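Local coordinates for putative ABC transporter, periplasmic binding protein, amino acid (Neisseria gonorrhoeae, PDB 2YLN), which probably serves as the periplasmic solute receptor that binds L-cystine for uptake by an ABC transporter, at residues A68-Y72 with Q274-K278; V61-G65 with E102-M108; L148-N152 with I199-D205. The protein carries 1 engineered substitution. All coordinates share one frame; numbering follows the deposited sequence. Where two conformers were deposited one is given.

Contact 1 (A68-Y72 with Q274-K278); sequences APFTY and QFFGK
P69 and F70 push against F275 and F276 where the last turn of helix 267-276 meets the bulged turn leading into strand 71-73 of a two-lobed family 3 solute-binding protein. A classic beta bulge sets F70 and T71 together against Y67; the peptide bond before P69 is cis, and the proline's CB points to the helix. Its ring is the bump: CG comes within 3.7 Å of CE1 of F276, and CB rests 3.7 Å from the backbone O of F275. The hollow that takes it lies between these two consecutive phenylalanines.

F276 reaches the turn next to the proline. Its ring lies over CB of F275 and meets the F70 ring at a slant, the planes 52° apart and the centroids 5.5 Å from each other. The touching corners are tight, F70 CE1 standing 3.4 Å from F276 CE1. The backbone of F70 directs its CB away from the helix, but with CG anti to the carbonyl carbon (chi1 -63°) the far end of the ring swings back to it. Y67 and Y82 continue this aromatic cluster, Y67 beside F70 and Y82 beside F276, while helix 211-220 adds A213 and L212.

Further along the turn, F275 presents its CD1-CE1 rim, and P69 O sits 3.5 Å from F275 CD1. Y72 is set with CG between its own backbone N and carbonyl carbon (chi1 70°), a crowded position that sends the phenol toward F275, whose side chain it crosses at a slant. Its rim carbon CE1 only just touches CE1 of F275, but the hydroxyl reaches further: Y72 OH lies at the edge of the F275 ring, close to its plane, 3.5 Å from CE1.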
loop_
_atom_site.group_PDB
_atom_site.type_symbol
_atom_site.label_atom_id
_atom_site.label_comp_id
_atom_site.label_asym_id
_atom_site.label_seq_id
_atom_site.Cartn_x
_atom_site.Cartn_y
_atom_site.Cartn_z
ATOM N N ALA A 68 3.860 7.496 -4.105
ATOM C CA ALA A 68 5.250 7.531 -3.674
ATOM C C ALA A 68 5.287 7.363 -2.158
ATOM O O ALA A 68 4.441 7.889 -1.450
ATOM C CB ALA A 68 5.937 8.770 -4.107
ATOM N N PRO A 69 6.304 6.676 -1.595
ATOM C CA PRO A 69 7.472 6.071 -2.257
ATOM C C PRO A 69 7.285 4.567 -2.529
ATOM O O PRO A 69 8.252 3.849 -2.740
ATOM C CB PRO A 69 8.590 6.310 -1.244
ATOM C CG PRO A 69 7.878 6.094 0.040
ATOM C CD PRO A 69 6.516 6.712 -0.152
ATOM N N PHE A 70 6.036 4.104 -2.533
ATOM C CA PHE A 70 5.707 2.683 -2.639
ATOM C C PHE A 70 5.551 2.215 -4.085
ATOM O O PHE A 70 5.919 1.060 -4.397
ATOM C CB PHE A 70 4.426 2.388 -1.839
ATOM C CG PHE A 70 4.579 2.649 -0.386
ATOM C CD1 PHE A 70 5.430 1.907 0.437
ATOM C CD2 PHE A 70 3.864 3.640 0.303
ATOM C CE1 PHE A 70 5.524 2.102 1.776
ATOM C CE2 PHE A 70 3.946 3.820 1.676
ATOM C CZ PHE A 70 4.766 3.024 2.433
ATOM N N THR A 71 4.890 3.007 -4.934
ATOM C CA THR A 71 4.538 2.564 -6.277
ATOM C C THR A 71 4.255 3.858 -7.049
ATOM O O THR A 71 3.213 4.498 -6.834
ATOM C CB THR A 71 3.351 1.609 -6.242
ATOM O OG1 THR A 71 2.910 1.424 -7.604
ATOM C CG2 THR A 71 2.201 2.011 -5.409
ATOM N N TYR A 72 5.231 4.270 -7.865
ATOM C CA TYR A 72 5.149 5.594 -8.499
ATOM C C TYR A 72 6.032 5.639 -9.706
ATOM O O TYR A 72 6.825 4.749 -9.919
ATOM C CB TYR A 72 5.559 6.705 -7.451
ATOM C CG TYR A 72 7.011 6.737 -7.067
ATOM C CD1 TYR A 72 7.489 5.874 -6.117
ATOM C CD2 TYR A 72 7.871 7.577 -7.688
ATOM C CE1 TYR A 72 8.827 5.907 -5.760
ATOM C CE2 TYR A 72 9.226 7.579 -7.380
ATOM C CZ TYR A 72 9.711 6.707 -6.434
ATOM O OH TYR A 72 11.056 6.712 -6.047
ATOM N N GLN A 274 16.837 2.607 0.388
ATOM C CA GLN A 274 16.671 3.444 -0.802
ATOM C C GLN A 274 15.379 4.310 -0.680
ATOM O O GLN A 274 15.416 5.526 -0.915
ATOM C CB GLN A 274 16.645 2.598 -2.028
ATOM C CG GLN A 274 16.436 3.321 -3.273
ATOM C CD GLN A 274 16.436 2.440 -4.509
ATOM O OE1 GLN A 274 16.552 1.208 -4.442
ATOM N NE2 GLN A 274 16.109 3.074 -5.628
ATOM N N PHE A 275 14.259 3.674 -0.359
ATOM C CA PHE A 275 12.966 4.328 -0.435
ATOM C C PHE A 275 12.536 5.048 0.805
ATOM O O PHE A 275 11.771 5.999 0.695
ATOM C CB PHE A 275 11.875 3.349 -0.967
ATOM C CG PHE A 275 12.074 2.994 -2.397
ATOM C CD1 PHE A 275 11.729 3.901 -3.381
ATOM C CD2 PHE A 275 12.617 1.815 -2.766
ATOM C CE1 PHE A 275 12.009 3.580 -4.757
ATOM C CE2 PHE A 275 12.838 1.470 -4.069
ATOM C CZ PHE A 275 12.560 2.387 -5.072
ATOM N N PHE A 276 13.005 4.626 1.964
ATOM C CA PHE A 276 12.564 5.165 3.239
ATOM C C PHE A 276 13.671 5.646 4.092
ATOM O O PHE A 276 13.409 6.256 5.122
ATOM C CB PHE A 276 11.788 4.134 4.088
ATOM C CG PHE A 276 10.801 3.312 3.311
ATOM C CD1 PHE A 276 9.694 3.844 2.728
ATOM C CD2 PHE A 276 10.997 1.923 3.191
ATOM C CE1 PHE A 276 8.815 3.043 1.975
ATOM C CE2 PHE A 276 10.121 1.145 2.498
ATOM C CZ PHE A 276 9.038 1.706 1.859
ATOM N N GLY A 277 14.922 5.338 3.800
ATOM C CA GLY A 277 15.984 5.554 4.746
ATOM C C GLY A 277 15.997 4.597 5.923
ATOM O O GLY A 277 16.650 4.916 6.904
ATOM N N LYS A 278 15.304 3.461 5.833
ATOM C CA LYS A 278 15.456 2.437 6.890
ATOM C C LYS A 278 14.803 1.185 6.385
ATOM O O LYS A 278 13.935 1.183 5.537
ATOM C CB LYS A 278 14.754 2.824 8.180
ATOM C CG LYS A 278 13.279 3.219 7.985
ATOM C CD LYS A 278 12.649 3.535 9.352
ATOM C CE LYS A 278 11.239 3.908 9.308
ATOM N NZ LYS A 278 10.718 4.258 10.707
#

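Contact 2 (V61-G65 with E102-M108); sequences VGTEG and ETQWDSM. With CYS (cysteine), chain C; CYS (cysteine), chain B.
T63 and E102 form a parallel beta bridge at the ends of strands 58-63 and 97-102, sealed by a hydrogen bond from T103 N to T63 O (3.0 Å) and a CA-H...O contact from E102 CA to the same oxygen. One residue on, E64 CA makes a like contact with T103 O; beyond the bridge both chains leave the strands, and E64 and W105 extend to the ligand.

M108 folds back against this junction. Bent at both chi2 and chi3, its side chain brings CE to 3.5 Å from T63 C and SD against the carbonyl carbon of G62. E64 is anchored by its backbone N to N122 and runs out extended beyond CG (chi2 179°), crossing the M108 methyl on its way to the pocket. There OE1 accepts from N of the chain C cysteine at 2.7 Å; OE2 adds a weak bond and is also 2.7 Å from a water that accepts from W105 N.

W105 is a slab between protein and ligand: M108 CB backs one face, CB of the chain B cysteine lies over the other, and that of chain C sits near the rim on the same side, 3.5 Å from W105 CG. The cysteine sulfurs are 2.1 Å apart, SG to SG, a disulfide. The site therefore holds cystine, with the carboxylate probably neutralising one ammonium while the indole supplies an apolar platform for its two methylenes.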
loop_
_atom_site.group_PDB
_atom_site.type_symbol
_atom_site.label_atom_id
_atom_site.label_comp_id
_atom_site.label_asym_id
_atom_site.label_seq_id
_atom_site.Cartn_x
_atom_site.Cartn_y
_atom_site.Cartn_z
ATOM N N VAL A 61 0.355 -8.104 -11.843
ATOM C CA VAL A 61 0.389 -7.480 -10.530
ATOM C C VAL A 61 -0.349 -6.171 -10.567
ATOM O O VAL A 61 0.053 -5.269 -11.311
ATOM C CB VAL A 61 1.816 -7.297 -10.014
ATOM C CG1 VAL A 61 1.834 -6.612 -8.648
ATOM C CG2 VAL A 61 2.547 -8.623 -10.010
ATOM N N GLY A 62 -1.364 -6.001 -9.743
ATOM C CA GLY A 62 -2.016 -4.733 -9.592
ATOM C C GLY A 62 -1.254 -3.813 -8.631
ATOM O O GLY A 62 -0.797 -4.231 -7.569
ATOM N N THR A 63 -1.122 -2.558 -9.063
ATOM C CA THR A 63 -0.455 -1.531 -8.267
ATOM C C THR A 63 -0.906 -0.185 -8.763
ATOM O O THR A 63 -1.343 -0.064 -9.908
ATOM C CB THR A 63 1.104 -1.737 -8.367
ATOM O OG1 THR A 63 1.760 -1.045 -7.299
ATOM C CG2 THR A 63 1.670 -1.248 -9.655
ATOM N N GLU A 64 -0.821 0.842 -7.954
ATOM C CA GLU A 64 -1.338 2.170 -8.345
ATOM C C GLU A 64 -0.476 2.907 -9.310
ATOM O O GLU A 64 -0.976 3.520 -10.251
ATOM C CB GLU A 64 -1.577 3.064 -7.130
ATOM C CG GLU A 64 -2.740 2.655 -6.213
ATOM C CD GLU A 64 -2.854 3.583 -5.043
ATOM O OE1 GLU A 64 -2.115 3.344 -4.062
ATOM O OE2 GLU A 64 -3.557 4.602 -5.126
ATOM N N GLY A 65 0.831 3.000 -9.027
ATOM C CA GLY A 65 1.714 3.829 -9.820
ATOM C C GLY A 65 1.617 5.315 -9.509
ATOM O O GLY A 65 2.279 6.095 -10.194
ATOM N N GLU A 102 -1.510 -0.956 -13.857
ATOM C CA GLU A 102 -1.738 0.188 -13.028
ATOM C C GLU A 102 -3.238 0.404 -12.877
ATOM O O GLU A 102 -4.009 0.402 -13.843
ATOM C CB GLU A 102 -1.010 1.425 -13.533
ATOM C CG GLU A 102 0.498 1.200 -13.486
ATOM C CD GLU A 102 1.360 2.333 -13.896
ATOM O OE1 GLU A 102 1.145 3.431 -13.506
ATOM O OE2 GLU A 102 2.318 2.074 -14.622
ATOM N N THR A 103 -3.644 0.598 -11.633
ATOM C CA THR A 103 -5.061 0.509 -11.246
ATOM C C THR A 103 -5.398 1.547 -10.205
ATOM O O THR A 103 -4.651 1.680 -9.219
ATOM C CB THR A 103 -5.373 -0.894 -10.774
ATOM O OG1 THR A 103 -5.054 -1.834 -11.815
ATOM C CG2 THR A 103 -6.815 -1.085 -10.365
ATOM N N GLN A 104 -6.540 2.236 -10.338
ATOM C CA GLN A 104 -7.054 3.115 -9.299
ATOM C C GLN A 104 -7.245 2.341 -8.014
ATOM O O GLN A 104 -7.776 1.214 -8.017
ATOM C CB GLN A 104 -8.397 3.715 -9.722
ATOM C CG GLN A 104 -8.345 4.635 -10.899
ATOM C CD GLN A 104 -7.406 5.815 -10.767
ATOM O OE1 GLN A 104 -6.412 5.992 -11.555
ATOM N NE2 GLN A 104 -7.647 6.618 -9.813
ATOM N N TRP A 105 -6.943 2.967 -6.881
ATOM C CA TRP A 105 -7.066 2.266 -5.617
ATOM C C TRP A 105 -8.440 1.671 -5.415
ATOM O O TRP A 105 -8.596 0.520 -5.015
ATOM C CB TRP A 105 -6.673 3.130 -4.371
ATOM C CG TRP A 105 -6.940 2.266 -3.203
ATOM C CD1 TRP A 105 -8.096 2.193 -2.470
ATOM C CD2 TRP A 105 -6.261 1.059 -2.874
ATOM N NE1 TRP A 105 -8.151 1.074 -1.713
ATOM C CE2 TRP A 105 -7.043 0.331 -1.997
ATOM C CE3 TRP A 105 -5.049 0.476 -3.318
ATOM C CZ2 TRP A 105 -6.721 -0.915 -1.574
ATOM C CZ3 TRP A 105 -4.722 -0.770 -2.872
ATOM C CH2 TRP A 105 -5.549 -1.461 -2.063
ATOM N N ASP A 106 -9.507 2.443 -5.674
ATOM C CA ASP A 106 -10.831 1.956 -5.390
ATOM C C ASP A 106 -11.304 0.879 -6.285
ATOM O O ASP A 106 -12.368 0.280 -6.042
ATOM C CB ASP A 106 -11.811 3.134 -5.251
ATOM C CG ASP A 106 -11.633 3.938 -3.932
ATOM O OD1 ASP A 106 -11.249 3.351 -2.942
ATOM O OD2 ASP A 106 -11.884 5.101 -3.917
ATOM N N SER A 107 -10.534 0.500 -7.283
ATOM C CA SER A 107 -10.744 -0.624 -8.166
ATOM C C SER A 107 -9.832 -1.825 -7.833
ATOM O O SER A 107 -9.921 -2.859 -8.490
ATOM C CB SER A 107 -10.550 -0.263 -9.628
ATOM O OG SER A 107 -11.494 0.717 -10.035
ATOM N N MET A 108 -8.898 -1.645 -6.894
ATOM C CA MET A 108 -7.803 -2.605 -6.739
ATOM C C MET A 108 -8.252 -3.971 -6.239
ATOM O O MET A 108 -7.987 -4.991 -6.860
ATOM C CB MET A 108 -6.726 -2.018 -5.843
ATOM C CG MET A 108 -5.454 -2.836 -5.844
ATOM S SD MET A 108 -4.462 -2.616 -7.373
ATOM C CE MET A 108 -3.855 -0.931 -7.081
HETATM N N CYS C . -2.560 5.274 -2.164
HETATM C CA CYS C . -4.015 5.235 -1.882
HETATM C C CYS C . -4.317 6.307 -0.821
HETATM O O CYS C . -3.357 7.020 -0.428
HETATM C CB CYS C . -4.408 3.875 -1.369
HETATM S SG CYS C . -3.604 3.508 0.251
HETATM O OXT CYS C . -5.477 6.374 -0.463
HETATM N N CYS B . -2.893 0.428 2.769
HETATM C CA CYS B . -4.028 0.553 1.831
HETATM C C CYS B . -5.053 -0.557 2.065
HETATM O O CYS B . -4.608 -1.640 2.502
HETATM C CB CYS B . -3.548 0.480 0.379
HETATM S SG CYS B . -2.426 1.797 -0.083
HETATM O OXT CYS B . -6.241 -0.323 1.766
HETATM O O HOH W 1 -5.452 5.382 -6.831
HETATM O O HOH W 2 -3.508 4.186 -11.158
#

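Contact 3 (L148-N152 with I199-D205); sequences LVAHN and IEQKRAD
I199, in the last turn of helix 192-200, packs on the end of strand 142-151 with both of its branches. CD1 reaches back toward V149, lying 3.9 Å from V149 O, while CG2 presses on the peptide linking A150 to H151, 3.6 Å from H151 N. V226 and T207 of the neighbouring strands close round the same side chain. The carbonyl of I199 serves two ends: it accepts from K202 N, and it meets the imidazole of H151 at the ring edge, in plane, 3.4 Å from CD2.

E200 points its CB away from the strand, and OE2 bonds to Y217 OH. Its backbone O still takes part, receiving a hydrogen bond from a water that also sits 2.7 Å from H151 NE2.

K202 has positive phi and ends the helix in a Schellman motif. Its extended chain passes obliquely over the H151 ring, so that CE makes a CH-pi contact 4.0 Å from the ring centroid. With CG anti to the backbone N (chi1 -161°) the H151 ring extends toward the helix end, and the nearly straight bond (171°) from ND1 to N152 O helps fix its rotation.

By D205 the chain has come round to strand 206-210. D205 O approaches A150 CA, and a second water bridges it to H151 N. No direct hydrogen bond spans the two segments: I199 and the K202 CH-pi contact supply the apolar part of the joint, while H151 N and NE2 are linked to D205 O and E200 O through water, which makes its polar part solvent-mediated.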
loop_
_atom_site.group_PDB
_atom_site.type_symbol
_atom_site.label_atom_id
_atom_site.label_comp_id
_atom_site.label_asym_id
_atom_site.label_seq_id
_atom_site.Cartn_x
_atom_site.Cartn_y
_atom_site.Cartn_z
ATOM N N LEU A 148 -2.575 10.520 11.252
ATOM C CA LEU A 148 -3.586 11.530 10.889
ATOM C C LEU A 148 -2.910 12.842 10.598
ATOM O O LEU A 148 -2.079 13.292 11.388
ATOM C CB LEU A 148 -4.596 11.704 12.022
ATOM C CG LEU A 148 -5.799 12.570 11.799
ATOM C CD1 LEU A 148 -6.749 11.941 10.750
ATOM C CD2 LEU A 148 -6.530 12.797 13.119
ATOM N N VAL A 149 -3.258 13.445 9.483
ATOM C CA VAL A 149 -2.776 14.744 9.011
ATOM C C VAL A 149 -3.911 15.769 9.078
ATOM O O VAL A 149 -5.035 15.459 8.716
ATOM C CB VAL A 149 -2.240 14.632 7.608
ATOM C CG1 VAL A 149 -1.804 15.977 7.079
ATOM C CG2 VAL A 149 -1.048 13.616 7.569
ATOM N N ALA A 150 -3.560 16.951 9.568
ATOM C CA ALA A 150 -4.513 18.073 9.568
ATOM C C ALA A 150 -3.738 19.303 9.168
ATOM O O ALA A 150 -2.527 19.315 9.017
ATOM C CB ALA A 150 -5.189 18.243 10.950
ATOM N N HIS A 151 -4.449 20.415 8.967
ATOM C CA HIS A 151 -3.800 21.659 8.659
ATOM C C HIS A 151 -3.028 22.167 9.877
ATOM O O HIS A 151 -3.441 21.931 11.005
ATOM C CB HIS A 151 -4.838 22.714 8.219
ATOM C CG HIS A 151 -4.227 23.873 7.445
ATOM N ND1 HIS A 151 -3.577 24.938 8.061
ATOM C CD2 HIS A 151 -4.100 24.071 6.100
ATOM C CE1 HIS A 151 -3.140 25.762 7.131
ATOM N NE2 HIS A 151 -3.434 25.278 5.948
ATOM N N ASN A 152 -1.981 22.927 9.618
ATOM C CA ASN A 152 -1.301 23.631 10.703
ATOM C C ASN A 152 -2.338 24.499 11.439
ATOM O O ASN A 152 -3.305 25.003 10.832
ATOM C CB ASN A 152 -0.243 24.568 10.173
ATOM C CG ASN A 152 0.988 23.829 9.643
ATOM O OD1 ASN A 152 1.242 22.665 9.976
ATOM N ND2 ASN A 152 1.804 24.549 8.869
ATOM N N ILE A 199 -6.562 19.378 1.936
ATOM C CA ILE A 199 -6.305 19.986 3.251
ATOM C C ILE A 199 -5.551 21.272 3.150
ATOM O O ILE A 199 -5.887 22.258 3.797
ATOM C CB ILE A 199 -5.573 18.954 4.148
ATOM C CG1 ILE A 199 -6.422 17.696 4.338
ATOM C CG2 ILE A 199 -5.229 19.605 5.499
ATOM C CD1 ILE A 199 -5.638 16.542 5.013
ATOM N N GLU A 200 -4.570 21.315 2.258
ATOM C CA GLU A 200 -3.842 22.535 2.005
ATOM C C GLU A 200 -4.715 23.682 1.579
ATOM O O GLU A 200 -4.460 24.867 1.929
ATOM C CB GLU A 200 -2.719 22.320 0.959
ATOM C CG GLU A 200 -1.643 21.382 1.400
ATOM C CD GLU A 200 -0.965 20.560 0.368
ATOM O OE1 GLU A 200 -1.164 20.762 -0.832
ATOM O OE2 GLU A 200 -0.126 19.700 0.840
ATOM N N GLN A 201 -5.718 23.389 0.784
ATOM C CA GLN A 201 -6.645 24.354 0.240
ATOM C C GLN A 201 -7.849 24.630 1.146
ATOM O O GLN A 201 -8.714 25.386 0.767
ATOM C CB GLN A 201 -7.070 23.882 -1.168
ATOM C CG GLN A 201 -5.979 23.942 -2.154
ATOM C CD GLN A 201 -6.330 23.410 -3.517
ATOM O OE1 GLN A 201 -7.318 22.693 -3.642
ATOM N NE2 GLN A 201 -5.528 23.796 -4.561
ATOM N N LYS A 202 -7.871 23.994 2.302
ATOM C CA LYS A 202 -8.966 24.119 3.287
ATOM C C LYS A 202 -10.304 23.661 2.687
ATOM O O LYS A 202 -11.379 24.058 3.120
ATOM C CB LYS A 202 -8.972 25.533 3.932
ATOM C CG LYS A 202 -7.599 25.889 4.582
ATOM C CD LYS A 202 -7.603 27.306 5.215
ATOM C CE LYS A 202 -6.274 27.648 5.861
ATOM N NZ LYS A 202 -6.301 28.998 6.564
ATOM N N ARG A 203 -10.241 22.670 1.799
ATOM C CA ARG A 203 -11.388 21.989 1.220
ATOM C C ARG A 203 -11.718 20.690 1.944
ATOM O O ARG A 203 -12.758 20.089 1.689
ATOM C CB ARG A 203 -11.202 21.765 -0.289
ATOM C CG ARG A 203 -11.036 23.111 -1.075
ATOM C CD ARG A 203 -11.181 22.922 -2.528
ATOM N NE ARG A 203 -10.131 22.221 -3.076
ATOM C CZ ARG A 203 -10.262 21.277 -4.030
ATOM N NH1 ARG A 203 -11.384 20.654 -4.289
ATOM N NH2 ARG A 203 -9.185 20.785 -4.561
ATOM N N ALA A 204 -10.816 20.178 2.735
ATOM C CA ALA A 204 -11.053 19.125 3.701
ATOM C C ALA A 204 -10.231 19.406 4.930
ATOM O O ALA A 204 -9.309 20.252 4.852
ATOM C CB ALA A 204 -10.678 17.781 3.131
ATOM N N ASP A 205 -10.454 18.750 6.047
ATOM C CA ASP A 205 -9.705 19.123 7.265
ATOM C C ASP A 205 -8.723 18.056 7.736
ATOM O O ASP A 205 -7.849 18.373 8.530
ATOM C CB ASP A 205 -10.689 19.443 8.400
ATOM C CG ASP A 205 -11.501 20.690 8.144
ATOM O OD1 ASP A 205 -10.966 21.587 7.464
ATOM O OD2 ASP A 205 -12.601 20.794 8.692
HETATM O O HOH W 3 -7.269 20.755 9.607
HETATM O O HOH W 4 -2.620 25.944 3.496
#

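From the N terminus, 61-65 and 68-72 open contacts 2 and 1 almost together. Contact 2 closes first, at 102-108, where two parallel strands end beside the ligand. Contact 3 then opens at 148-152 and closes at 199-205, tying a helix end to strand 142-151 of the other lobe. Contact 1 closes last: helix 267-276 returns to the first lobe, so contact 3 nests within its loop while contact 2 crosses it. Contacts 1 and 2 touch through T71 OG1, probably hydrogen-bonded to T63 OG1 and G65 N. Contact 3 stands apart, its centre about 24 and 25 Å from theirs, though it shares a sheet with contact 2.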